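Local coordinates for putative phosphomannomutase (Thermus thermophilus, PDB 1TUO), which probably transfers a phosphate group within a sugar phosphate, as a magnesium-dependent mutase of the phosphohexose mutase family, at residues L50-H55 with L98-G103; K78-K83 with E152-R157; A159-L164 with F196-G201; G175-L180 with T240-A245. All coordinates share one frame; numbering follows the deposited sequence.

Contact 1 of 4, residues L50-H55 with L98-G103; sequences LVVVGH and LKAAGG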
loop_
_atom_site.group_PDB
_atom_site.type_symbol
_atom_site.label_atom_id
_atom_site.label_comp_id
_atom_site.label_asym_id
_atom_site.label_seq_id
_atom_site.Cartn_x
_atom_site.Cartn_y
_atom_site.Cartn_z
ATOM N N LEU A 50 -19.264 7.437 15.227
ATOM C CA LEU A 50 -19.431 7.382 13.781
ATOM C C LEU A 50 -18.482 6.356 13.164
ATOM O O LEU A 50 -17.338 6.215 13.592
ATOM C CB LEU A 50 -19.130 8.751 13.179
ATOM C CG LEU A 50 -19.016 8.807 11.656
ATOM C CD1 LEU A 50 -20.375 8.566 11.039
ATOM C CD2 LEU A 50 -18.465 10.175 11.240
ATOM N N VAL A 51 -18.967 5.636 12.162
ATOM C CA VAL A 51 -18.135 4.651 11.476
ATOM C C VAL A 51 -18.243 4.952 9.998
ATOM O O VAL A 51 -19.341 5.180 9.494
ATOM C CB VAL A 51 -18.629 3.202 11.691
ATOM C CG1 VAL A 51 -17.719 2.228 10.930
ATOM C CG2 VAL A 51 -18.638 2.864 13.172
ATOM N N VAL A 52 -17.105 4.957 9.313
ATOM C CA VAL A 52 -17.091 5.204 7.878
ATOM C C VAL A 52 -16.814 3.878 7.189
ATOM O O VAL A 52 -15.912 3.146 7.590
ATOM C CB VAL A 52 -16.004 6.224 7.497
ATOM C CG1 VAL A 52 -16.108 6.564 6.021
ATOM C CG2 VAL A 52 -16.172 7.495 8.333
ATOM N N VAL A 53 -17.614 3.561 6.177
ATOM C CA VAL A 53 -17.455 2.311 5.433
ATOM C C VAL A 53 -17.140 2.627 3.975
ATOM O O VAL A 53 -17.681 3.572 3.406
ATOM C CB VAL A 53 -18.753 1.467 5.479
ATOM C CG1 VAL A 53 -18.580 0.183 4.651
ATOM C CG2 VAL A 53 -19.089 1.112 6.922
ATOM N N GLY A 54 -16.260 1.836 3.374
ATOM C CA GLY A 54 -15.923 2.047 1.980
ATOM C C GLY A 54 -15.736 0.707 1.296
ATOM O O GLY A 54 -15.687 -0.328 1.963
ATOM N N HIS A 55 -15.642 0.717 -0.032
ATOM C CA HIS A 55 -15.436 -0.526 -0.779
ATOM C C HIS A 55 -14.640 -0.249 -2.048
ATOM O O HIS A 55 -14.580 0.892 -2.494
ATOM C CB HIS A 55 -16.784 -1.141 -1.148
ATOM C CG HIS A 55 -17.592 -0.306 -2.091
ATOM N ND1 HIS A 55 -17.440 -0.369 -3.461
ATOM C CD2 HIS A 55 -18.571 0.599 -1.862
ATOM C CE1 HIS A 55 -18.293 0.462 -4.033
ATOM N NE2 HIS A 55 -18.992 1.061 -3.085
ATOM N N LEU A 98 -13.797 13.034 9.344
ATOM C CA LEU A 98 -15.128 13.068 9.942
ATOM C C LEU A 98 -15.123 12.808 11.446
ATOM O O LEU A 98 -16.184 12.739 12.077
ATOM C CB LEU A 98 -16.038 12.052 9.245
ATOM C CG LEU A 98 -16.321 12.325 7.765
ATOM C CD1 LEU A 98 -17.205 11.225 7.205
ATOM C CD2 LEU A 98 -17.008 13.684 7.612
ATOM N N LYS A 99 -13.927 12.666 12.011
ATOM C CA LYS A 99 -13.746 12.408 13.437
ATOM C C LYS A 99 -14.537 11.182 13.879
ATOM O O LYS A 99 -15.193 11.180 14.926
ATOM C CB LYS A 99 -14.158 13.644 14.252
ATOM C CG LYS A 99 -13.534 14.929 13.719
ATOM C CD LYS A 99 -13.478 16.031 14.769
ATOM C CE LYS A 99 -12.480 15.694 15.867
ATOM N NZ LYS A 99 -11.199 16.439 15.692
ATOM N N ALA A 100 -14.457 10.134 13.066
ATOM C CA ALA A 100 -15.152 8.885 13.334
ATOM C C ALA A 100 -14.392 8.027 14.335
ATOM O O ALA A 100 -13.203 8.224 14.561
ATOM C CB ALA A 100 -15.337 8.113 12.028
ATOM N N ALA A 101 -15.095 7.072 14.927
ATOM C CA ALA A 101 -14.503 6.167 15.897
ATOM C C ALA A 101 -13.696 5.107 15.159
ATOM O O ALA A 101 -12.825 4.460 15.730
ATOM C CB ALA A 101 -15.598 5.512 16.728
ATOM N N GLY A 102 -13.999 4.928 13.878
ATOM C CA GLY A 102 -13.271 3.946 13.097
ATOM C C GLY A 102 -13.818 3.823 11.696
ATOM O O GLY A 102 -14.753 4.528 11.327
ATOM N N GLY A 103 -13.240 2.910 10.923
ATOM C CA GLY A 103 -13.688 2.699 9.559
ATOM C C GLY A 103 -13.516 1.250 9.146
ATOM O O GLY A 103 -12.700 0.524 9.716
HETATM O O HOH W 1 -17.433 9.445 16.139
#
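Val51 and Val52 pair in parallel with Gly102 and Gly103 inside the central sheet of the first alpha/beta/alpha domain, where strand 50-55 lies between strands 102-106 and 78-82. Val52 N donates to Gly102 O at 3.1 Å, and one step earlier Ala101 N reaches Leu50 O at 2.7 Å, lying in the plane of that carbonyl. Gly103 suits a tight place: its CA comes within 3.0 Å of Val52 O in a CA-H...O contact, and a CB there would crowd the same oxygen. On the face of the sheet that carries Val52, Leu98 and Ala100 meet the side chains of Leu50 and Val52. Leu50 CD2 touches Leu98 CB at 3.7 Å, while Val52 CG2, placed beside its own backbone N, packs on Ala100 CB at 3.8 Å and on Leu98 CD1 at 4.0 Å. These small or branched apolar groups, together with Leu91, Ala94 and Val95, bind helix 88-97 to the sheet. Lys99, with positive phi in the Schellman motif ending that helix, turns the chain toward its strand, and a water accepts from Leu50 N at 2.9 Å while donating to Lys99 O.

Contact 2 of 4, residues K78-K83 with E152-R157; sequences KVVLLK and ETLDLR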
loop_
_atom_site.group_PDB
_atom_site.type_symbol
_atom_site.label_atom_id
_atom_site.label_comp_id
_atom_site.label_asym_id
_atom_site.label_seq_id
_atom_site.Cartn_x
_atom_site.Cartn_y
_atom_site.Cartn_z
ATOM N N LYS A 78 -23.463 5.539 14.224
ATOM C CA LYS A 78 -23.841 6.464 13.165
ATOM C C LYS A 78 -22.971 5.979 12.012
ATOM O O LYS A 78 -21.790 5.720 12.206
ATOM C CB LYS A 78 -23.477 7.904 13.523
ATOM C CG LYS A 78 -23.926 8.912 12.474
ATOM C CD LYS A 78 -23.667 10.340 12.925
ATOM C CE LYS A 78 -24.290 11.338 11.961
ATOM N NZ LYS A 78 -24.158 12.737 12.456
ATOM N N VAL A 79 -23.538 5.845 10.820
ATOM C CA VAL A 79 -22.742 5.343 9.705
ATOM C C VAL A 79 -22.743 6.220 8.463
ATOM O O VAL A 79 -23.756 6.822 8.110
ATOM C CB VAL A 79 -23.229 3.932 9.276
ATOM C CG1 VAL A 79 -22.390 3.415 8.112
ATOM C CG2 VAL A 79 -23.154 2.967 10.447
ATOM N N VAL A 80 -21.585 6.283 7.813
ATOM C CA VAL A 80 -21.422 7.013 6.567
ATOM C C VAL A 80 -20.771 6.047 5.588
ATOM O O VAL A 80 -19.692 5.523 5.852
ATOM C CB VAL A 80 -20.497 8.243 6.712
ATOM C CG1 VAL A 80 -20.095 8.755 5.330
ATOM C CG2 VAL A 80 -21.211 9.346 7.487
ATOM N N LEU A 81 -21.447 5.788 4.475
ATOM C CA LEU A 81 -20.907 4.907 3.450
ATOM C C LEU A 81 -20.386 5.829 2.355
ATOM O O LEU A 81 -21.102 6.717 1.902
ATOM C CB LEU A 81 -22.002 3.998 2.878
ATOM C CG LEU A 81 -21.598 3.164 1.651
ATOM C CD1 LEU A 81 -20.555 2.129 2.049
ATOM C CD2 LEU A 81 -22.834 2.473 1.059
ATOM N N LEU A 82 -19.139 5.634 1.945
ATOM C CA LEU A 82 -18.580 6.474 0.903
ATOM C C LEU A 82 -19.148 6.067 -0.445
ATOM O O LEU A 82 -19.274 4.879 -0.752
ATOM C CB LEU A 82 -17.054 6.376 0.895
ATOM C CG LEU A 82 -16.405 6.843 2.199
ATOM C CD1 LEU A 82 -14.892 6.742 2.084
ATOM C CD2 LEU A 82 -16.818 8.287 2.484
ATOM N N LYS A 83 -19.495 7.074 -1.238
ATOM C CA LYS A 83 -20.083 6.880 -2.556
ATOM C C LYS A 83 -19.148 6.304 -3.613
ATOM O O LYS A 83 -18.082 6.865 -3.897
ATOM C CB LYS A 83 -20.650 8.209 -3.067
ATOM C CG LYS A 83 -21.338 8.104 -4.425
ATOM C CD LYS A 83 -21.816 9.463 -4.912
ATOM C CE LYS A 83 -22.508 9.351 -6.264
ATOM N NZ LYS A 83 -21.600 8.791 -7.307
ATOM N N GLU A 152 -25.988 7.427 5.950
ATOM C CA GLU A 152 -25.777 8.396 4.885
ATOM C C GLU A 152 -24.728 7.879 3.916
ATOM O O GLU A 152 -23.869 7.086 4.292
ATOM C CB GLU A 152 -25.284 9.723 5.461
ATOM C CG GLU A 152 -26.105 10.243 6.623
ATOM C CD GLU A 152 -25.574 11.556 7.168
ATOM O OE1 GLU A 152 -24.347 11.667 7.372
ATOM O OE2 GLU A 152 -26.389 12.475 7.402
ATOM N N THR A 153 -24.815 8.325 2.667
ATOM C CA THR A 153 -23.845 7.955 1.645
ATOM C C THR A 153 -23.245 9.295 1.217
ATOM O O THR A 153 -23.958 10.173 0.723
ATOM C CB THR A 153 -24.519 7.253 0.450
ATOM O OG1 THR A 153 -25.118 6.028 0.894
ATOM C CG2 THR A 153 -23.493 6.946 -0.629
ATOM N N LEU A 154 -21.941 9.455 1.418
ATOM C CA LEU A 154 -21.277 10.714 1.098
ATOM C C LEU A 154 -20.088 10.605 0.149
ATOM O O LEU A 154 -19.421 9.573 0.078
ATOM C CB LEU A 154 -20.809 11.382 2.393
ATOM C CG LEU A 154 -21.848 11.640 3.492
ATOM C CD1 LEU A 154 -21.169 12.362 4.651
ATOM C CD2 LEU A 154 -23.011 12.472 2.952
ATOM N N ASP A 155 -19.828 11.693 -0.570
ATOM C CA ASP A 155 -18.710 11.760 -1.501
ATOM C C ASP A 155 -17.697 12.738 -0.909
ATOM O O ASP A 155 -17.956 13.939 -0.841
ATOM C CB ASP A 155 -19.202 12.243 -2.871
ATOM C CG ASP A 155 -18.078 12.387 -3.886
ATOM O OD1 ASP A 155 -17.009 11.765 -3.698
ATOM O OD2 ASP A 155 -18.273 13.116 -4.884
ATOM N N LEU A 156 -16.554 12.219 -0.460
ATOM C CA LEU A 156 -15.517 13.051 0.150
ATOM C C LEU A 156 -14.282 13.234 -0.719
ATOM O O LEU A 156 -13.216 13.605 -0.225
ATOM C CB LEU A 156 -15.096 12.462 1.502
ATOM C CG LEU A 156 -16.002 12.831 2.678
ATOM C CD1 LEU A 156 -15.573 12.088 3.923
ATOM C CD2 LEU A 156 -15.937 14.335 2.905
ATOM N N ARG A 157 -14.433 12.985 -2.012
ATOM C CA ARG A 157 -13.325 13.116 -2.938
ATOM C C ARG A 157 -12.691 14.505 -2.884
ATOM O O ARG A 157 -11.474 14.635 -2.758
ATOM C CB ARG A 157 -13.804 12.811 -4.356
ATOM C CG ARG A 157 -12.699 12.799 -5.376
ATOM C CD ARG A 157 -13.201 12.378 -6.739
ATOM N NE ARG A 157 -13.762 11.032 -6.716
ATOM C CZ ARG A 157 -13.791 10.227 -7.771
ATOM N NH1 ARG A 157 -13.288 10.640 -8.926
ATOM N NH2 ARG A 157 -14.320 9.014 -7.674
HETATM O O HOH W 2 -23.436 13.780 9.736
HETATM O O HOH W 3 -24.384 9.274 9.056
HETATM O O HOH W 4 -16.314 9.139 -3.331
HETATM O O HOH W 5 -15.925 6.948 -5.576
#
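Leu154 lies across Val80 at about a right angle, and its CB, CG and CD1 all meet the valine. Its CB stands 4.0 Å from Val80 CG1. From there CG turns to the side of the backbone N (chi1 -55°) and approaches Val80 CG1 to 3.8 Å. At the tip, CD1 straddles the fork, 3.8 Å from Val80 CG1 and 4.1 Å from Val80 CG2. A leucine fits because its chain is long enough to lay one methyl, CD1, against both methyls of a beta-branched neighbour. Leu82, on this same face, sends CD2 toward Leu156 CD1, and helix 88-97 packs on both through Ala94.

Beneath these side chains runs a parallel beta pair: strand 152-154 adds itself to strand 78-82 as an outer strand of the first domain's sheet, just before helix 157-165 carries the chain onward. Leu81 is held on two sides, its N donating almost straight (172°) to Glu152 O at 2.8 Å and its O accepting from Leu154 N at 2.9 Å. Lys83 N then reaches Leu154 O at 2.8 Å, but from above the carbonyl plane.

On the other face Thr153 rests its CG2 against Leu81 O and Lys83 CA, a beta-branched residue suited to an exposed strand. The charged ends meet through solvent: Lys78 NZ and Glu152 OE1 are 5.2 Å apart, too far for a salt bridge, and one water joins them. Asp155 OD1 weakly accepts from Arg157 N in the first turn of the helix.

Contact 3 of 4, residues A159-L164 with F196-G201; sequences AYFEAL and FLRHVG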
loop_
_atom_site.group_PDB
_atom_site.type_symbol
_atom_site.label_atom_id
_atom_site.label_comp_id
_atom_site.label_asym_id
_atom_site.label_seq_id
_atom_site.Cartn_x
_atom_site.Cartn_y
_atom_site.Cartn_z
ATOM N N ALA A 159 -12.725 16.779 -0.531
ATOM C CA ALA A 159 -12.028 17.014 0.729
ATOM C C ALA A 159 -10.698 16.264 0.750
ATOM O O ALA A 159 -9.710 16.758 1.292
ATOM C CB ALA A 159 -12.900 16.576 1.904
ATOM N N TYR A 160 -10.685 15.069 0.167
ATOM C CA TYR A 160 -9.467 14.265 0.103
ATOM C C TYR A 160 -8.431 15.000 -0.747
ATOM O O TYR A 160 -7.250 15.038 -0.404
ATOM C CB TYR A 160 -9.778 12.893 -0.502
ATOM C CG TYR A 160 -8.566 12.002 -0.709
ATOM C CD1 TYR A 160 -7.750 11.623 0.367
ATOM C CD2 TYR A 160 -8.235 11.536 -1.980
ATOM C CE1 TYR A 160 -6.627 10.799 0.170
ATOM C CE2 TYR A 160 -7.125 10.716 -2.185
ATOM C CZ TYR A 160 -6.325 10.354 -1.111
ATOM O OH TYR A 160 -5.216 9.560 -1.334
ATOM N N PHE A 161 -8.877 15.585 -1.852
ATOM C CA PHE A 161 -7.969 16.322 -2.722
ATOM C C PHE A 161 -7.394 17.526 -1.979
ATOM O O PHE A 161 -6.208 17.836 -2.102
ATOM C CB PHE A 161 -8.688 16.787 -3.995
ATOM C CG PHE A 161 -9.074 15.667 -4.929
ATOM C CD1 PHE A 161 -8.284 14.524 -5.042
ATOM C CD2 PHE A 161 -10.211 15.772 -5.721
ATOM C CE1 PHE A 161 -8.624 13.505 -5.931
ATOM C CE2 PHE A 161 -10.560 14.761 -6.615
ATOM C CZ PHE A 161 -9.764 13.624 -6.719
ATOM N N GLU A 162 -8.237 18.204 -1.205
ATOM C CA GLU A 162 -7.780 19.355 -0.437
ATOM C C GLU A 162 -6.727 18.941 0.581
ATOM O O GLU A 162 -5.778 19.676 0.840
ATOM C CB GLU A 162 -8.956 20.024 0.278
ATOM C CG GLU A 162 -9.750 20.954 -0.612
ATOM C CD GLU A 162 -8.918 22.134 -1.089
ATOM O OE1 GLU A 162 -8.749 22.291 -2.315
ATOM O OE2 GLU A 162 -8.431 22.902 -0.233
ATOM N N ALA A 163 -6.903 17.761 1.164
ATOM C CA ALA A 163 -5.949 17.261 2.143
ATOM C C ALA A 163 -4.614 16.974 1.456
ATOM O O ALA A 163 -3.554 17.313 1.986
ATOM C CB ALA A 163 -6.486 15.998 2.798
ATOM N N LEU A 164 -4.676 16.349 0.279
ATOM C CA LEU A 164 -3.474 16.019 -0.485
ATOM C C LEU A 164 -2.688 17.278 -0.819
ATOM O O LEU A 164 -1.469 17.327 -0.648
ATOM C CB LEU A 164 -3.843 15.296 -1.788
ATOM C CG LEU A 164 -4.348 13.853 -1.680
ATOM C CD1 LEU A 164 -4.753 13.345 -3.053
ATOM C CD2 LEU A 164 -3.254 12.970 -1.084
ATOM N N PHE A 196 -7.428 15.074 -8.856
ATOM C CA PHE A 196 -6.649 15.966 -8.001
ATOM C C PHE A 196 -6.061 17.149 -8.765
ATOM O O PHE A 196 -6.123 18.291 -8.306
ATOM C CB PHE A 196 -5.497 15.222 -7.327
ATOM C CG PHE A 196 -4.504 16.136 -6.665
ATOM C CD1 PHE A 196 -4.783 16.710 -5.430
ATOM C CD2 PHE A 196 -3.319 16.480 -7.311
ATOM C CE1 PHE A 196 -3.898 17.617 -4.848
ATOM C CE2 PHE A 196 -2.425 17.387 -6.739
ATOM C CZ PHE A 196 -2.717 17.957 -5.505
ATOM N N LEU A 197 -5.466 16.861 -9.916
ATOM C CA LEU A 197 -4.847 17.896 -10.735
ATOM C C LEU A 197 -5.880 18.906 -11.217
ATOM O O LEU A 197 -5.656 20.120 -11.150
ATOM C CB LEU A 197 -4.134 17.260 -11.928
ATOM C CG LEU A 197 -2.925 16.389 -11.566
ATOM C CD1 LEU A 197 -2.448 15.630 -12.795
ATOM C CD2 LEU A 197 -1.807 17.259 -10.998
ATOM N N ARG A 198 -7.006 18.404 -11.711
ATOM C CA ARG A 198 -8.066 19.276 -12.189
ATOM C C ARG A 198 -8.569 20.093 -11.007
ATOM O O ARG A 198 -8.943 21.255 -11.156
ATOM C CB ARG A 198 -9.203 18.444 -12.788
ATOM C CG ARG A 198 -10.499 19.209 -13.014
ATOM C CD ARG A 198 -11.628 18.520 -12.267
ATOM N NE ARG A 198 -11.305 18.390 -10.847
ATOM C CZ ARG A 198 -11.883 17.524 -10.022
ATOM N NH1 ARG A 198 -12.822 16.697 -10.469
ATOM N NH2 ARG A 198 -11.521 17.485 -8.747
ATOM N N HIS A 199 -8.553 19.480 -9.828
ATOM C CA HIS A 199 -9.004 20.135 -8.606
ATOM C C HIS A 199 -8.155 21.352 -8.237
ATOM O O HIS A 199 -8.678 22.358 -7.748
ATOM C CB HIS A 199 -8.982 19.150 -7.439
ATOM C CG HIS A 199 -9.363 19.761 -6.126
ATOM N ND1 HIS A 199 -10.674 19.981 -5.760
ATOM C CD2 HIS A 199 -8.605 20.205 -5.096
ATOM C CE1 HIS A 199 -10.706 20.532 -4.560
ATOM N NE2 HIS A 199 -9.464 20.678 -4.135
ATOM N N VAL A 200 -6.847 21.252 -8.460
ATOM C CA VAL A 200 -5.933 22.344 -8.140
ATOM C C VAL A 200 -5.563 23.198 -9.354
ATOM O O VAL A 200 -4.687 24.056 -9.267
ATOM C CB VAL A 200 -4.633 21.813 -7.500
ATOM C CG1 VAL A 200 -4.931 21.211 -6.136
ATOM C CG2 VAL A 200 -3.989 20.779 -8.410
ATOM N N GLY A 201 -6.228 22.948 -10.479
ATOM C CA GLY A 201 -5.998 23.693 -11.716
ATOM C C GLY A 201 -4.631 23.458 -12.362
ATOM O O GLY A 201 -4.121 24.321 -13.079
#
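His199 and Glu162 are joined by an unusually short hydrogen bond, 2.5 Å from NE2 to OE1, and the carboxylate receives it on its anti lone pair, the one turned away from the other oxygen. The N-H...O angle is 153°, with OE1 somewhat out of the imidazole plane. Glu162 starts out pointing away from the partner helix, and the bend at its chi2 (-64°) brings the carboxylate back to the histidine. The bond links helix 157-165 to helix 192-199, two helices of the second alpha/beta/alpha domain.

Behind it the packing is aromatic. Phe161 CB lies over the face of the His199 imidazole, 3.8 Å from its centroid, a CH-pi contact. The Phe161 ring in turn has the backbone N of Phe196 over one face, near the rim, while its CD1 meets Phe196 CB at 3.7 Å. Phe196 answers with the edge of its own ring, whose CE1 is 3.6 Å from Phe161 O, and Leu164 CB packs on the same CE1 at 3.8 Å. A phenylalanine suits position 161 because its flat ring takes the Phe196 backbone N over a face while its CB lies on the imidazole.

Replacing His199 with an alanine would probably leave Glu162 OE1 without its donor and uncover Phe161 CB.

Glu158 OE1 is a weak partner for His199 ND1 and also forms a salt bridge with Arg198, while Glu162 OE2 pairs with Lys165. With a carboxylate at each of its nitrogens, the imidazole is likely to be biased toward its protonated, positively charged form.

Contact 4 of 4, residues G175-L180 with T240-A245; sequences GFSGVL and TPPSFA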
loop_
_atom_site.group_PDB
_atom_site.type_symbol
_atom_site.label_atom_id
_atom_site.label_comp_id
_atom_site.label_asym_id
_atom_site.label_seq_id
_atom_site.Cartn_x
_atom_site.Cartn_y
_atom_site.Cartn_z
ATOM N N GLY A 175 5.780 22.541 -12.866
ATOM C CA GLY A 175 6.940 22.494 -13.737
ATOM C C GLY A 175 7.134 21.186 -14.484
ATOM O O GLY A 175 7.954 21.122 -15.402
ATOM N N PHE A 176 6.396 20.143 -14.106
ATOM C CA PHE A 176 6.534 18.853 -14.778
ATOM C C PHE A 176 6.367 19.052 -16.278
ATOM O O PHE A 176 5.378 19.630 -16.728
ATOM C CB PHE A 176 5.493 17.850 -14.265
ATOM C CG PHE A 176 5.639 16.475 -14.857
ATOM C CD1 PHE A 176 6.810 15.743 -14.671
ATOM C CD2 PHE A 176 4.615 15.916 -15.615
ATOM C CE1 PHE A 176 6.960 14.473 -15.235
ATOM C CE2 PHE A 176 4.755 14.646 -16.184
ATOM C CZ PHE A 176 5.931 13.927 -15.992
ATOM N N SER A 177 7.332 18.562 -17.049
ATOM C CA SER A 177 7.316 18.728 -18.498
ATOM C C SER A 177 6.948 17.489 -19.307
ATOM O O SER A 177 7.035 17.497 -20.535
ATOM C CB SER A 177 8.683 19.244 -18.961
ATOM O OG SER A 177 9.725 18.381 -18.533
ATOM N N GLY A 178 6.531 16.424 -18.633
ATOM C CA GLY A 178 6.169 15.221 -19.359
ATOM C C GLY A 178 4.694 14.885 -19.285
ATOM O O GLY A 178 3.844 15.755 -19.072
ATOM N N VAL A 179 4.395 13.608 -19.472
ATOM C CA VAL A 179 3.032 13.110 -19.408
ATOM C C VAL A 179 3.016 12.008 -18.362
ATOM O O VAL A 179 3.966 11.232 -18.259
ATOM C CB VAL A 179 2.579 12.514 -20.758
ATOM C CG1 VAL A 179 3.578 11.481 -21.227
ATOM C CG2 VAL A 179 1.211 11.876 -20.614
ATOM N N LEU A 180 1.952 11.953 -17.572
ATOM C CA LEU A 180 1.842 10.915 -16.562
ATOM C C LEU A 180 0.820 9.878 -17.009
ATOM O O LEU A 180 -0.331 10.205 -17.290
ATOM C CB LEU A 180 1.416 11.507 -15.214
ATOM C CG LEU A 180 1.236 10.496 -14.071
ATOM C CD1 LEU A 180 2.561 9.821 -13.756
ATOM C CD2 LEU A 180 0.699 11.199 -12.836
ATOM N N THR A 240 9.601 8.680 -23.780
ATOM C CA THR A 240 10.860 9.317 -23.427
ATOM C C THR A 240 10.708 10.145 -22.158
ATOM O O THR A 240 9.631 10.672 -21.874
ATOM C CB THR A 240 11.352 10.242 -24.555
ATOM O OG1 THR A 240 10.373 11.258 -24.798
ATOM C CG2 THR A 240 11.579 9.446 -25.836
ATOM N N PRO A 241 11.793 10.264 -21.374
ATOM C CA PRO A 241 11.811 11.027 -20.125
ATOM C C PRO A 241 11.346 12.463 -20.354
ATOM O O PRO A 241 11.514 13.010 -21.444
ATOM C CB PRO A 241 13.276 10.957 -19.704
ATOM C CG PRO A 241 13.709 9.626 -20.233
ATOM C CD PRO A 241 13.094 9.616 -21.609
ATOM N N PRO A 242 10.782 13.104 -19.320
ATOM C CA PRO A 242 10.566 12.561 -17.977
ATOM C C PRO A 242 9.216 11.869 -17.788
ATOM O O PRO A 242 8.761 11.691 -16.661
ATOM C CB PRO A 242 10.696 13.793 -17.101
ATOM C CG PRO A 242 10.002 14.824 -17.939
ATOM C CD PRO A 242 10.543 14.560 -19.335
ATOM N N SER A 243 8.571 11.491 -18.883
ATOM C CA SER A 243 7.278 10.822 -18.792
ATOM C C SER A 243 7.423 9.452 -18.145
ATOM O O SER A 243 8.450 8.790 -18.292
ATOM C CB SER A 243 6.660 10.667 -20.181
ATOM O OG SER A 243 6.374 11.935 -20.745
ATOM N N PHE A 244 6.391 9.033 -17.419
ATOM C CA PHE A 244 6.419 7.734 -16.776
ATOM C C PHE A 244 5.020 7.297 -16.390
ATOM O O PHE A 244 4.065 8.069 -16.468
ATOM C CB PHE A 244 7.337 7.750 -15.543
ATOM C CG PHE A 244 6.843 8.603 -14.407
ATOM C CD1 PHE A 244 6.224 8.025 -13.299
ATOM C CD2 PHE A 244 7.032 9.981 -14.420
ATOM C CE1 PHE A 244 5.806 8.803 -12.221
ATOM C CE2 PHE A 244 6.616 10.768 -13.348
ATOM C CZ PHE A 244 6.004 10.181 -12.245
ATOM N N ALA A 245 4.900 6.045 -15.986
ATOM C CA ALA A 245 3.602 5.528 -15.602
ATOM C C ALA A 245 3.575 5.098 -14.152
ATOM O O ALA A 245 4.566 4.594 -13.636
ATOM C CB ALA A 245 3.235 4.342 -16.485
#
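Val179 O is approached by two groups of the facing segment: Phe244 N, through a weak hydrogen bond of 3.4 Å, and Ser243 CA, through a CA-H...O contact of the same length. The neighbouring Val179 N points to Ser243 OG at 2.9 Å, although the exact place of that hydroxyl is less certain.

Beside this backbone seam the apolar side chains interlock. Leu180 CD1 sits over the face of the Phe244 ring, 3.9 Å from its centroid and 19° off the normal, a CH-pi contact. Phe244 can offer that face because its CG is held between the backbone N and the carbonyl carbon (chi1 67°). The edge of the same ring receives Phe176, whose CE1 is 4.2 Å from Phe244 CE2. A smaller residue such as an alanine in place of Phe244 would probably open a gap between Leu180 and Phe176 and take away the ring on which Leu180 CD1 rests.

Phe176 also turns its edge to Pro242 O, 3.6 Å from CE1. Pro242 follows a cis peptide bond, and its CG packs against Ser177 OG at 3.6 Å. Gly178 suits its place here, since a CB there would press on Pro242 CG. Helix 348-362 covers Phe176 and Pro242 through Val359. Leu180 and Phe244 pair as a parallel bridge at the start of strands 180-183 and 244-248, an arrangement typical of the sheet core in an alpha/beta/alpha domain, here the second of the protein.

Overall arrangement
From the N terminus, strand 50-55 opens contact 1 and strand 78-82 opens contact 2 before contact 1 closes at 98-103; contact 2 closes later, at 152-157, so the two loops cross. They meet in one sheet, where Val51 N probably bonds to Lys78 O, and their centres are 9 Å apart. Residues 152-157 then lead into helix 157-165, where contact 3 opens. Contact 4 opens at 175-180, contact 3 closes at 196-201 and contact 4 at 240-245, a second crossed pair. Contact 3 joins helices of the second domain and contact 4 its neighbouring strands, with nearest atoms about 5 Å apart and no touch.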